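Local coordinates for protein esterase A (Caulobacter crescentus, PDB 5GKV) that is a penicillin-binding protein homologue of the beta-lactamase family and probably acts as a serine esterase that hydrolyses ester substrates, at residues G39-E50 with G355-K364; S133-W144 with A239-P248. All blocks are in the same frame, centred on the assembly; numbering follows the deposited sequence.

Contact 1 (G39-E50 with G355-K364); sequences GELGARFAFAIE and GVSGAYVMNK
The Y360 ring meets E40 at its edge, and CB of Y360 lies at the edge of the F45 ring, in its plane. Y360 OH donates to the syn lone pair of E40 OE2, 2.7 Å away. The carboxylate is turned 36° from the ring plane. A43 CB lies 4.1 Å from Y360 CE1, obliquely to the ring. With CG of F47 anti to the backbone N (chi1 -171°), its CZ reaches V356 CB at 3.6 Å. The three rings stand on one face of the sheet. Helix 25-35 packs on F45, and helix 373-384 on F47, V356 and Y360. The other face carries R44, A46, A48, S357, A359 and V361, with helix 270-281 against it. There R44 forms a salt bridge with D56, and S357 OG bonds to A274 O.

Beyond M362 a side chain takes over one of the two bonds: G42 N donates to N363 OD1 at 2.7 Å, in the plane of its amide, while N363 N still donates to G42 O. A water accepts from L41 N and K364 N, 3.0 Å from each, and lies 2.7 Å from E40 OE1. E40 OE1 also forms a salt bridge with R374. Paired backbone bonds from R44 to A48 make 42-49 and 356-362 regular antiparallel neighbours. They lie inside the antiparallel sheet, flanked by helices, of the beta-lactamase and penicillin-binding protein fold.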
loop_
_atom_site.group_PDB
_atom_site.type_symbol
_atom_site.label_atom_id
_atom_site.label_comp_id
_atom_site.label_asym_id
_atom_site.label_seq_id
_atom_site.Cartn_x
_atom_site.Cartn_y
_atom_site.Cartn_z
ATOM N N GLY A 39 -12.219 18.262 -9.222
ATOM C CA GLY A 39 -11.875 16.855 -9.075
ATOM C C GLY A 39 -10.890 16.540 -7.963
ATOM O O GLY A 39 -10.699 15.360 -7.623
ATOM N N GLU A 40 -10.274 17.565 -7.378
ATOM C CA GLU A 40 -9.189 17.382 -6.424
ATOM C C GLU A 40 -9.355 18.331 -5.253
ATOM O O GLU A 40 -10.093 19.326 -5.324
ATOM C CB GLU A 40 -7.815 17.657 -7.074
ATOM C CG GLU A 40 -7.441 16.706 -8.209
ATOM C CD GLU A 40 -6.934 15.341 -7.719
ATOM O OE1 GLU A 40 -7.293 14.898 -6.602
ATOM O OE2 GLU A 40 -6.160 14.707 -8.472
ATOM N N LEU A 41 -8.619 18.027 -4.179
ATOM C CA LEU A 41 -8.242 19.036 -3.193
ATOM C C LEU A 41 -6.773 19.378 -3.431
ATOM O O LEU A 41 -6.465 20.421 -4.008
ATOM C CB LEU A 41 -8.491 18.545 -1.766
ATOM C CG LEU A 41 -8.104 19.497 -0.628
ATOM C CD1 LEU A 41 -8.822 20.859 -0.808
ATOM C CD2 LEU A 41 -8.443 18.885 0.732
ATOM N N GLY A 42 -5.865 18.484 -3.040
ATOM C CA GLY A 42 -4.475 18.591 -3.442
ATOM C C GLY A 42 -3.946 17.233 -3.862
ATOM O O GLY A 42 -4.484 16.182 -3.479
ATOM N N ALA A 43 -2.879 17.258 -4.666
ATOM C CA ALA A 43 -2.340 16.001 -5.170
ATOM C C ALA A 43 -0.907 16.187 -5.647
ATOM O O ALA A 43 -0.475 17.293 -6.000
ATOM C CB ALA A 43 -3.205 15.442 -6.312
ATOM N N ARG A 44 -0.189 15.075 -5.685
ATOM C CA ARG A 44 1.153 15.045 -6.248
ATOM C C ARG A 44 1.307 13.749 -7.029
ATOM O O ARG A 44 0.857 12.680 -6.583
ATOM C CB ARG A 44 2.215 15.161 -5.141
ATOM C CG ARG A 44 3.636 15.423 -5.643
ATOM C CD ARG A 44 4.575 15.639 -4.466
ATOM N NE ARG A 44 5.915 16.079 -4.856
ATOM C CZ ARG A 44 6.870 16.343 -3.963
ATOM N NH1 ARG A 44 6.619 16.185 -2.661
ATOM N NH2 ARG A 44 8.059 16.738 -4.357
ATOM N N PHE A 45 1.902 13.848 -8.216
ATOM C CA PHE A 45 2.118 12.680 -9.063
ATOM C C PHE A 45 3.581 12.658 -9.452
ATOM O O PHE A 45 4.106 13.658 -9.949
ATOM C CB PHE A 45 1.263 12.692 -10.333
ATOM C CG PHE A 45 1.516 11.504 -11.241
ATOM C CD1 PHE A 45 1.036 10.242 -10.907
ATOM C CD2 PHE A 45 2.218 11.654 -12.438
ATOM C CE1 PHE A 45 1.270 9.134 -11.740
ATOM C CE2 PHE A 45 2.450 10.559 -13.282
ATOM C CZ PHE A 45 1.973 9.298 -12.936
ATOM N N ALA A 46 4.219 11.515 -9.256
ATOM C CA ALA A 46 5.629 11.355 -9.566
ATOM C C ALA A 46 5.810 10.130 -10.445
ATOM O O ALA A 46 5.174 9.096 -10.215
ATOM C CB ALA A 46 6.476 11.231 -8.285
ATOM N N PHE A 47 6.701 10.249 -11.431
ATOM C CA PHE A 47 6.986 9.174 -12.369
ATOM C C PHE A 47 8.495 9.051 -12.485
ATOM O O PHE A 47 9.198 10.063 -12.563
ATOM C CB PHE A 47 6.334 9.458 -13.739
ATOM C CG PHE A 47 6.397 8.309 -14.692
ATOM C CD1 PHE A 47 5.542 7.223 -14.543
ATOM C CD2 PHE A 47 7.282 8.323 -15.761
ATOM C CE1 PHE A 47 5.582 6.164 -15.439
ATOM C CE2 PHE A 47 7.327 7.262 -16.664
ATOM C CZ PHE A 47 6.484 6.181 -16.494
ATOM N N ALA A 48 8.992 7.811 -12.458
ATOM C CA ALA A 48 10.422 7.560 -12.372
ATOM C C ALA A 48 10.850 6.566 -13.441
ATOM O O ALA A 48 10.116 5.636 -13.783
ATOM C CB ALA A 48 10.824 7.028 -10.983
ATOM N N ILE A 49 12.056 6.777 -13.960
ATOM C CA ILE A 49 12.666 5.901 -14.949
ATOM C C ILE A 49 13.966 5.413 -14.349
ATOM O O ILE A 49 14.824 6.227 -13.992
ATOM C CB ILE A 49 12.918 6.619 -16.285
ATOM C CG1 ILE A 49 11.595 7.034 -16.923
ATOM C CG2 ILE A 49 13.709 5.713 -17.227
ATOM C CD1 ILE A 49 11.767 7.926 -18.144
ATOM N N GLU A 50 14.095 4.096 -14.211
ATOM C CA GLU A 50 15.257 3.472 -13.587
ATOM C C GLU A 50 15.583 4.132 -12.253
ATOM O O GLU A 50 16.732 4.470 -11.962
ATOM C CB GLU A 50 16.450 3.490 -14.539
ATOM C CG GLU A 50 16.094 2.812 -15.855
ATOM C CD GLU A 50 17.208 2.830 -16.873
ATOM O OE1 GLU A 50 18.106 3.690 -16.771
ATOM O OE2 GLU A 50 17.176 1.973 -17.782
ATOM N N GLY A 355 11.181 -0.725 -16.707
ATOM C CA GLY A 355 12.072 0.058 -15.867
ATOM C C GLY A 355 11.464 1.310 -15.255
ATOM O O GLY A 355 12.208 2.185 -14.807
ATOM N N VAL A 356 10.138 1.420 -15.191
ATOM C CA VAL A 356 9.508 2.649 -14.715
ATOM C C VAL A 356 8.743 2.363 -13.427
ATOM O O VAL A 356 8.461 1.215 -13.076
ATOM C CB VAL A 356 8.577 3.279 -15.775
ATOM C CG1 VAL A 356 9.331 3.507 -17.077
ATOM C CG2 VAL A 356 7.354 2.405 -16.020
ATOM N N SER A 357 8.417 3.437 -12.711
ATOM C CA SER A 357 7.628 3.349 -11.487
ATOM C C SER A 357 6.892 4.668 -11.309
ATOM O O SER A 357 7.211 5.671 -11.962
ATOM C CB SER A 357 8.517 3.077 -10.262
ATOM O OG SER A 357 9.455 4.136 -10.143
ATOM N N GLY A 358 5.928 4.677 -10.393
ATOM C CA GLY A 358 5.222 5.926 -10.141
ATOM C C GLY A 358 4.369 5.851 -8.896
ATOM O O GLY A 358 4.167 4.782 -8.308
ATOM N N ALA A 359 3.860 7.018 -8.502
ATOM C CA ALA A 359 2.922 7.064 -7.392
ATOM C C ALA A 359 2.022 8.275 -7.549
ATOM O O ALA A 359 2.464 9.338 -7.988
ATOM C CB ALA A 359 3.655 7.124 -6.041
ATOM N N TYR A 360 0.755 8.096 -7.193
ATOM C CA TYR A 360 -0.223 9.176 -7.121
ATOM C C TYR A 360 -0.674 9.285 -5.670
ATOM O O TYR A 360 -1.137 8.296 -5.093
ATOM C CB TYR A 360 -1.398 8.879 -8.047
ATOM C CG TYR A 360 -2.602 9.781 -7.869
ATOM C CD1 TYR A 360 -2.609 11.081 -8.390
ATOM C CD2 TYR A 360 -3.737 9.323 -7.215
ATOM C CE1 TYR A 360 -3.719 11.901 -8.235
ATOM C CE2 TYR A 360 -4.836 10.122 -7.062
ATOM C CZ TYR A 360 -4.830 11.411 -7.573
ATOM O OH TYR A 360 -5.945 12.209 -7.410
ATOM N N VAL A 361 -0.535 10.472 -5.082
ATOM C CA VAL A 361 -0.856 10.675 -3.672
ATOM C C VAL A 361 -1.736 11.914 -3.577
ATOM O O VAL A 361 -1.339 12.994 -4.024
ATOM C CB VAL A 361 0.412 10.830 -2.816
ATOM C CG1 VAL A 361 0.025 11.112 -1.362
ATOM C CG2 VAL A 361 1.288 9.541 -2.912
ATOM N N MET A 362 -2.931 11.763 -3.014
ATOM C CA MET A 362 -3.874 12.876 -2.992
ATOM C C MET A 362 -4.629 12.862 -1.677
ATOM O O MET A 362 -4.592 11.883 -0.933
ATOM C CB MET A 362 -4.859 12.810 -4.175
ATOM C CG MET A 362 -6.022 11.797 -4.000
ATOM S SD MET A 362 -5.595 10.061 -3.619
ATOM C CE MET A 362 -6.666 9.787 -2.207
ATOM N N ASN A 363 -5.349 13.953 -1.394
ATOM C CA ASN A 363 -6.091 14.002 -0.143
ATOM C C ASN A 363 -7.602 14.109 -0.309
ATOM O O ASN A 363 -8.315 13.962 0.687
ATOM C CB ASN A 363 -5.578 15.138 0.767
ATOM C CG ASN A 363 -5.681 16.518 0.134
ATOM O OD1 ASN A 363 -5.968 16.655 -1.044
ATOM N ND2 ASN A 363 -5.403 17.555 0.931
ATOM N N LYS A 364 -8.114 14.312 -1.516
ATOM C CA LYS A 364 -9.548 14.164 -1.761
ATOM C C LYS A 364 -9.851 12.694 -2.075
ATOM O O LYS A 364 -9.418 12.159 -3.103
ATOM C CB LYS A 364 -10.023 15.085 -2.877
ATOM C CG LYS A 364 -11.530 14.946 -3.165
ATOM C CD LYS A 364 -11.981 15.961 -4.210
ATOM C CE LYS A 364 -13.448 15.755 -4.612
ATOM N NZ LYS A 364 -14.363 15.994 -3.451
HETATM O O HOH W 1 -7.051 15.519 -4.027
#

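Contact 2 (S133-W144 with A239-P248); sequences SGFPDETDPAIW and AAFFKPWSSP
The W245 indole lies against the 135-139 loop. T139 CB makes a CH-pi contact over the five-membered ring, 3.7 Å from its centroid, and the two side chains cross at about a right angle. E138 CA makes another over the six-membered ring at 3.9 Å. With CG between the backbone N and the carbonyl carbon (chi1 55°), the indole swings back over K243 CB, which lies over the centre of the opposite face. It is held between its own turn and the loop. Its NE1 donates to F135 O, 2.9 Å away, in the ring plane with an N-H...O angle of 168°.

W144 NE1 donates to W245 O at 2.7 Å, again in the plane of its indole. P248 CD lies over one face of W144, with P248 CG 3.8 Å from W144 CB. Y176 meets the same ring.

At the helix end, A239 CB rests on the G134 backbone. A water accepts from F135 N and donates to A239 O, which also takes S246 OG.

Both indole N-H groups are thus spent on backbone carbonyls of the facing segment. Each in-plane bond, with the packing on the faces, probably fixes the rotation of its buried indole.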
loop_
_atom_site.group_PDB
_atom_site.type_symbol
_atom_site.label_atom_id
_atom_site.label_comp_id
_atom_site.label_asym_id
_atom_site.label_seq_id
_atom_site.Cartn_x
_atom_site.Cartn_y
_atom_site.Cartn_z
ATOM N N SER A 133 -9.856 -11.997 7.152
ATOM C CA SER A 133 -10.112 -10.708 6.501
ATOM C C SER A 133 -10.559 -9.637 7.494
ATOM O O SER A 133 -10.249 -8.453 7.319
ATOM C CB SER A 133 -11.157 -10.900 5.399
ATOM O OG SER A 133 -10.748 -11.935 4.511
ATOM N N GLY A 134 -11.283 -10.033 8.528
ATOM C CA GLY A 134 -11.650 -9.162 9.629
ATOM C C GLY A 134 -12.112 -10.043 10.771
ATOM O O GLY A 134 -12.202 -11.267 10.637
ATOM N N PHE A 135 -12.371 -9.412 11.906
ATOM C CA PHE A 135 -12.936 -10.127 13.043
ATOM C C PHE A 135 -14.453 -10.227 12.879
ATOM O O PHE A 135 -15.126 -9.194 12.820
ATOM C CB PHE A 135 -12.585 -9.420 14.344
ATOM C CG PHE A 135 -11.086 -9.288 14.600
ATOM C CD1 PHE A 135 -10.275 -10.414 14.693
ATOM C CD2 PHE A 135 -10.507 -8.038 14.771
ATOM C CE1 PHE A 135 -8.901 -10.292 14.943
ATOM C CE2 PHE A 135 -9.130 -7.903 15.019
ATOM C CZ PHE A 135 -8.334 -9.027 15.102
ATOM N N PRO A 136 -15.029 -11.436 12.792
ATOM C CA PRO A 136 -16.494 -11.539 12.664
ATOM C C PRO A 136 -17.239 -11.316 13.971
ATOM O O PRO A 136 -18.421 -10.955 13.937
ATOM C CB PRO A 136 -16.700 -12.971 12.157
ATOM C CG PRO A 136 -15.585 -13.726 12.811
ATOM C CD PRO A 136 -14.384 -12.763 12.809
ATOM N N ASP A 137 -16.583 -11.497 15.109
ATOM C CA ASP A 137 -17.195 -11.478 16.427
ATOM C C ASP A 137 -16.991 -10.127 17.108
ATOM O O ASP A 137 -16.051 -9.387 16.806
ATOM C CB ASP A 137 -16.593 -12.583 17.292
ATOM C CG ASP A 137 -15.091 -12.395 17.496
ATOM O OD1 ASP A 137 -14.356 -12.284 16.480
ATOM O OD2 ASP A 137 -14.651 -12.326 18.669
ATOM N N GLU A 138 -17.876 -9.835 18.063
ATOM C CA GLU A 138 -17.868 -8.557 18.769
ATOM C C GLU A 138 -16.466 -8.205 19.257
ATOM O O GLU A 138 -15.789 -9.021 19.880
ATOM C CB GLU A 138 -18.852 -8.616 19.946
ATOM C CG GLU A 138 -18.810 -7.400 20.860
ATOM C CD GLU A 138 -19.727 -6.277 20.395
ATOM O OE1 GLU A 138 -20.661 -6.571 19.617
ATOM O OE2 GLU A 138 -19.497 -5.118 20.807
ATOM N N THR A 139 -16.022 -6.989 18.957
ATOM C CA THR A 139 -14.648 -6.612 19.245
ATOM C C THR A 139 -14.596 -5.140 19.616
ATOM O O THR A 139 -15.287 -4.315 19.008
ATOM C CB THR A 139 -13.730 -6.897 18.037
ATOM O OG1 THR A 139 -13.828 -8.283 17.670
ATOM C CG2 THR A 139 -12.266 -6.561 18.365
ATOM N N ASP A 140 -13.791 -4.826 20.626
ATOM C CA ASP A 140 -13.535 -3.445 21.003
ATOM C C ASP A 140 -12.920 -2.726 19.808
ATOM O O ASP A 140 -11.902 -3.192 19.279
ATOM C CB ASP A 140 -12.594 -3.403 22.211
ATOM C CG ASP A 140 -12.250 -1.980 22.666
ATOM O OD1 ASP A 140 -12.561 -0.995 21.958
ATOM O OD2 ASP A 140 -11.642 -1.845 23.752
ATOM N N PRO A 141 -13.498 -1.610 19.345
ATOM C CA PRO A 141 -12.934 -0.917 18.173
ATOM C C PRO A 141 -11.570 -0.285 18.413
ATOM O O PRO A 141 -10.931 0.139 17.437
ATOM C CB PRO A 141 -13.988 0.153 17.857
ATOM C CG PRO A 141 -15.255 -0.360 18.488
ATOM C CD PRO A 141 -14.810 -1.059 19.733
ATOM N N ALA A 142 -11.097 -0.200 19.656
ATOM C CA ALA A 142 -9.761 0.322 19.927
ATOM C C ALA A 142 -8.701 -0.771 19.994
ATOM O O ALA A 142 -7.539 -0.466 20.298
ATOM C CB ALA A 142 -9.752 1.125 21.233
ATOM N N ILE A 143 -9.071 -2.030 19.722
ATOM C CA ILE A 143 -8.098 -3.119 19.796
ATOM C C ILE A 143 -6.930 -2.844 18.870
ATOM O O ILE A 143 -5.783 -3.185 19.189
ATOM C CB ILE A 143 -8.760 -4.479 19.474
ATOM C CG1 ILE A 143 -7.788 -5.623 19.772
ATOM C CG2 ILE A 143 -9.211 -4.531 18.025
ATOM C CD1 ILE A 143 -8.382 -7.014 19.588
ATOM N N TRP A 144 -7.192 -2.176 17.738
ATOM C CA TRP A 144 -6.165 -1.942 16.729
ATOM C C TRP A 144 -4.999 -1.122 17.279
ATOM O O TRP A 144 -3.883 -1.218 16.759
ATOM C CB TRP A 144 -6.781 -1.244 15.513
ATOM C CG TRP A 144 -8.006 -1.941 14.920
ATOM C CD1 TRP A 144 -9.307 -1.514 14.980
ATOM C CD2 TRP A 144 -8.023 -3.174 14.182
ATOM N NE1 TRP A 144 -10.130 -2.400 14.319
ATOM C CE2 TRP A 144 -9.366 -3.429 13.823
ATOM C CE3 TRP A 144 -7.032 -4.086 13.790
ATOM C CZ2 TRP A 144 -9.742 -4.557 13.084
ATOM C CZ3 TRP A 144 -7.409 -5.212 13.062
ATOM C CH2 TRP A 144 -8.754 -5.436 12.717
ATOM N N ALA A 239 -17.011 -8.905 7.845
ATOM C CA ALA A 239 -16.029 -8.708 8.905
ATOM C C ALA A 239 -14.992 -7.657 8.512
ATOM O O ALA A 239 -14.550 -6.866 9.360
ATOM C CB ALA A 239 -15.353 -10.036 9.248
ATOM N N ALA A 240 -14.601 -7.626 7.232
ATOM C CA ALA A 240 -13.512 -6.737 6.817
ATOM C C ALA A 240 -13.927 -5.276 6.886
ATOM O O ALA A 240 -13.131 -4.417 7.284
ATOM C CB ALA A 240 -13.048 -7.067 5.395
ATOM N N PHE A 241 -15.160 -4.962 6.489
ATOM C CA PHE A 241 -15.524 -3.566 6.257
ATOM C C PHE A 241 -16.765 -3.081 6.995
ATOM O O PHE A 241 -16.894 -1.868 7.186
ATOM C CB PHE A 241 -15.723 -3.310 4.754
ATOM C CG PHE A 241 -14.432 -3.094 3.998
ATOM C CD1 PHE A 241 -13.689 -1.937 4.183
ATOM C CD2 PHE A 241 -13.952 -4.052 3.116
ATOM C CE1 PHE A 241 -12.502 -1.737 3.496
ATOM C CE2 PHE A 241 -12.765 -3.850 2.429
ATOM C CZ PHE A 241 -12.046 -2.689 2.620
ATOM N N PHE A 242 -17.664 -3.958 7.442
ATOM C CA PHE A 242 -18.993 -3.499 7.830
ATOM C C PHE A 242 -19.303 -3.693 9.310
ATOM O O PHE A 242 -20.466 -3.588 9.711
ATOM C CB PHE A 242 -20.042 -4.180 6.952
ATOM C CG PHE A 242 -19.964 -3.770 5.515
ATOM C CD1 PHE A 242 -20.443 -2.531 5.107
ATOM C CD2 PHE A 242 -19.411 -4.613 4.567
ATOM C CE1 PHE A 242 -20.369 -2.142 3.785
ATOM C CE2 PHE A 242 -19.336 -4.228 3.234
ATOM C CZ PHE A 242 -19.812 -2.992 2.847
ATOM N N LYS A 243 -18.300 -3.946 10.129
ATOM C CA LYS A 243 -18.522 -4.029 11.561
ATOM C C LYS A 243 -18.176 -2.703 12.215
ATOM O O LYS A 243 -17.409 -1.907 11.661
ATOM C CB LYS A 243 -17.673 -5.147 12.179
ATOM C CG LYS A 243 -17.978 -6.530 11.636
ATOM C CD LYS A 243 -19.439 -6.887 11.888
ATOM C CE LYS A 243 -19.738 -8.341 11.551
ATOM N NZ LYS A 243 -21.168 -8.657 11.843
ATOM N N PRO A 244 -18.740 -2.422 13.394
ATOM C CA PRO A 244 -18.332 -1.210 14.131
ATOM C C PRO A 244 -16.848 -1.181 14.450
ATOM O O PRO A 244 -16.284 -0.094 14.639
ATOM C CB PRO A 244 -19.177 -1.273 15.415
ATOM C CG PRO A 244 -20.334 -2.145 15.075
ATOM C CD PRO A 244 -19.811 -3.160 14.086
ATOM N N TRP A 245 -16.195 -2.341 14.507
ATOM C CA TRP A 245 -14.784 -2.436 14.835
ATOM C C TRP A 245 -13.904 -2.696 13.615
ATOM O O TRP A 245 -12.700 -2.920 13.775
ATOM C CB TRP A 245 -14.577 -3.540 15.869
ATOM C CG TRP A 245 -15.142 -4.828 15.410
ATOM C CD1 TRP A 245 -14.526 -5.760 14.620
ATOM C CD2 TRP A 245 -16.455 -5.336 15.680
ATOM N NE1 TRP A 245 -15.371 -6.820 14.391
ATOM C CE2 TRP A 245 -16.561 -6.586 15.030
ATOM C CE3 TRP A 245 -17.554 -4.854 16.406
ATOM C CZ2 TRP A 245 -17.721 -7.367 15.091
ATOM C CZ3 TRP A 245 -18.703 -5.634 16.471
ATOM C CH2 TRP A 245 -18.777 -6.878 15.816
ATOM N N SER A 246 -14.470 -2.682 12.404
ATOM C CA SER A 246 -13.682 -3.015 11.221
ATOM C C SER A 246 -12.516 -2.044 11.010
ATOM O O SER A 246 -11.472 -2.441 10.476
ATOM C CB SER A 246 -14.583 -3.059 9.977
ATOM O OG SER A 246 -15.480 -4.174 10.001
ATOM N N SER A 247 -12.651 -0.784 11.433
ATOM C CA SER A 247 -11.542 0.140 11.231
ATOM C C SER A 247 -11.104 0.749 12.562
ATOM O O SER A 247 -11.905 0.845 13.497
ATOM C CB SER A 247 -11.925 1.256 10.250
ATOM O OG SER A 247 -12.805 2.171 10.867
ATOM N N PRO A 248 -9.827 1.159 12.685
ATOM C CA PRO A 248 -9.311 1.693 13.951
ATOM C C PRO A 248 -10.008 2.974 14.404
ATOM O O PRO A 248 -10.391 3.768 13.547
ATOM C CB PRO A 248 -7.830 1.958 13.638
ATOM C CG PRO A 248 -7.515 1.037 12.502
ATOM C CD PRO A 248 -8.761 1.024 11.674
HETATM O O HOH W 2 -12.682 -6.542 11.487
#

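Overall arrangement
Contact 2 is nested in the chain loop that contact 1 closes: 39-50 comes first, then 133-144, 239-248 and finally 355-364. Their centres are 31 Å apart, on opposite sides of the chain's centre. The nearest atoms are about 14 Å apart, and the two do not touch. Contact 1 lies within the antiparallel sheet and joins an early strand to the last one; its segments lie 305 residues apart at their closest ends. Contact 2 lies in the mainly helical part, where the loop between helices 122-126 and 147-156 meets the end of helix 235-241. Contact 1 holds the sheet together, and contact 2 holds a loop to a helix end within the helical part of the same beta-lactamase-family fold.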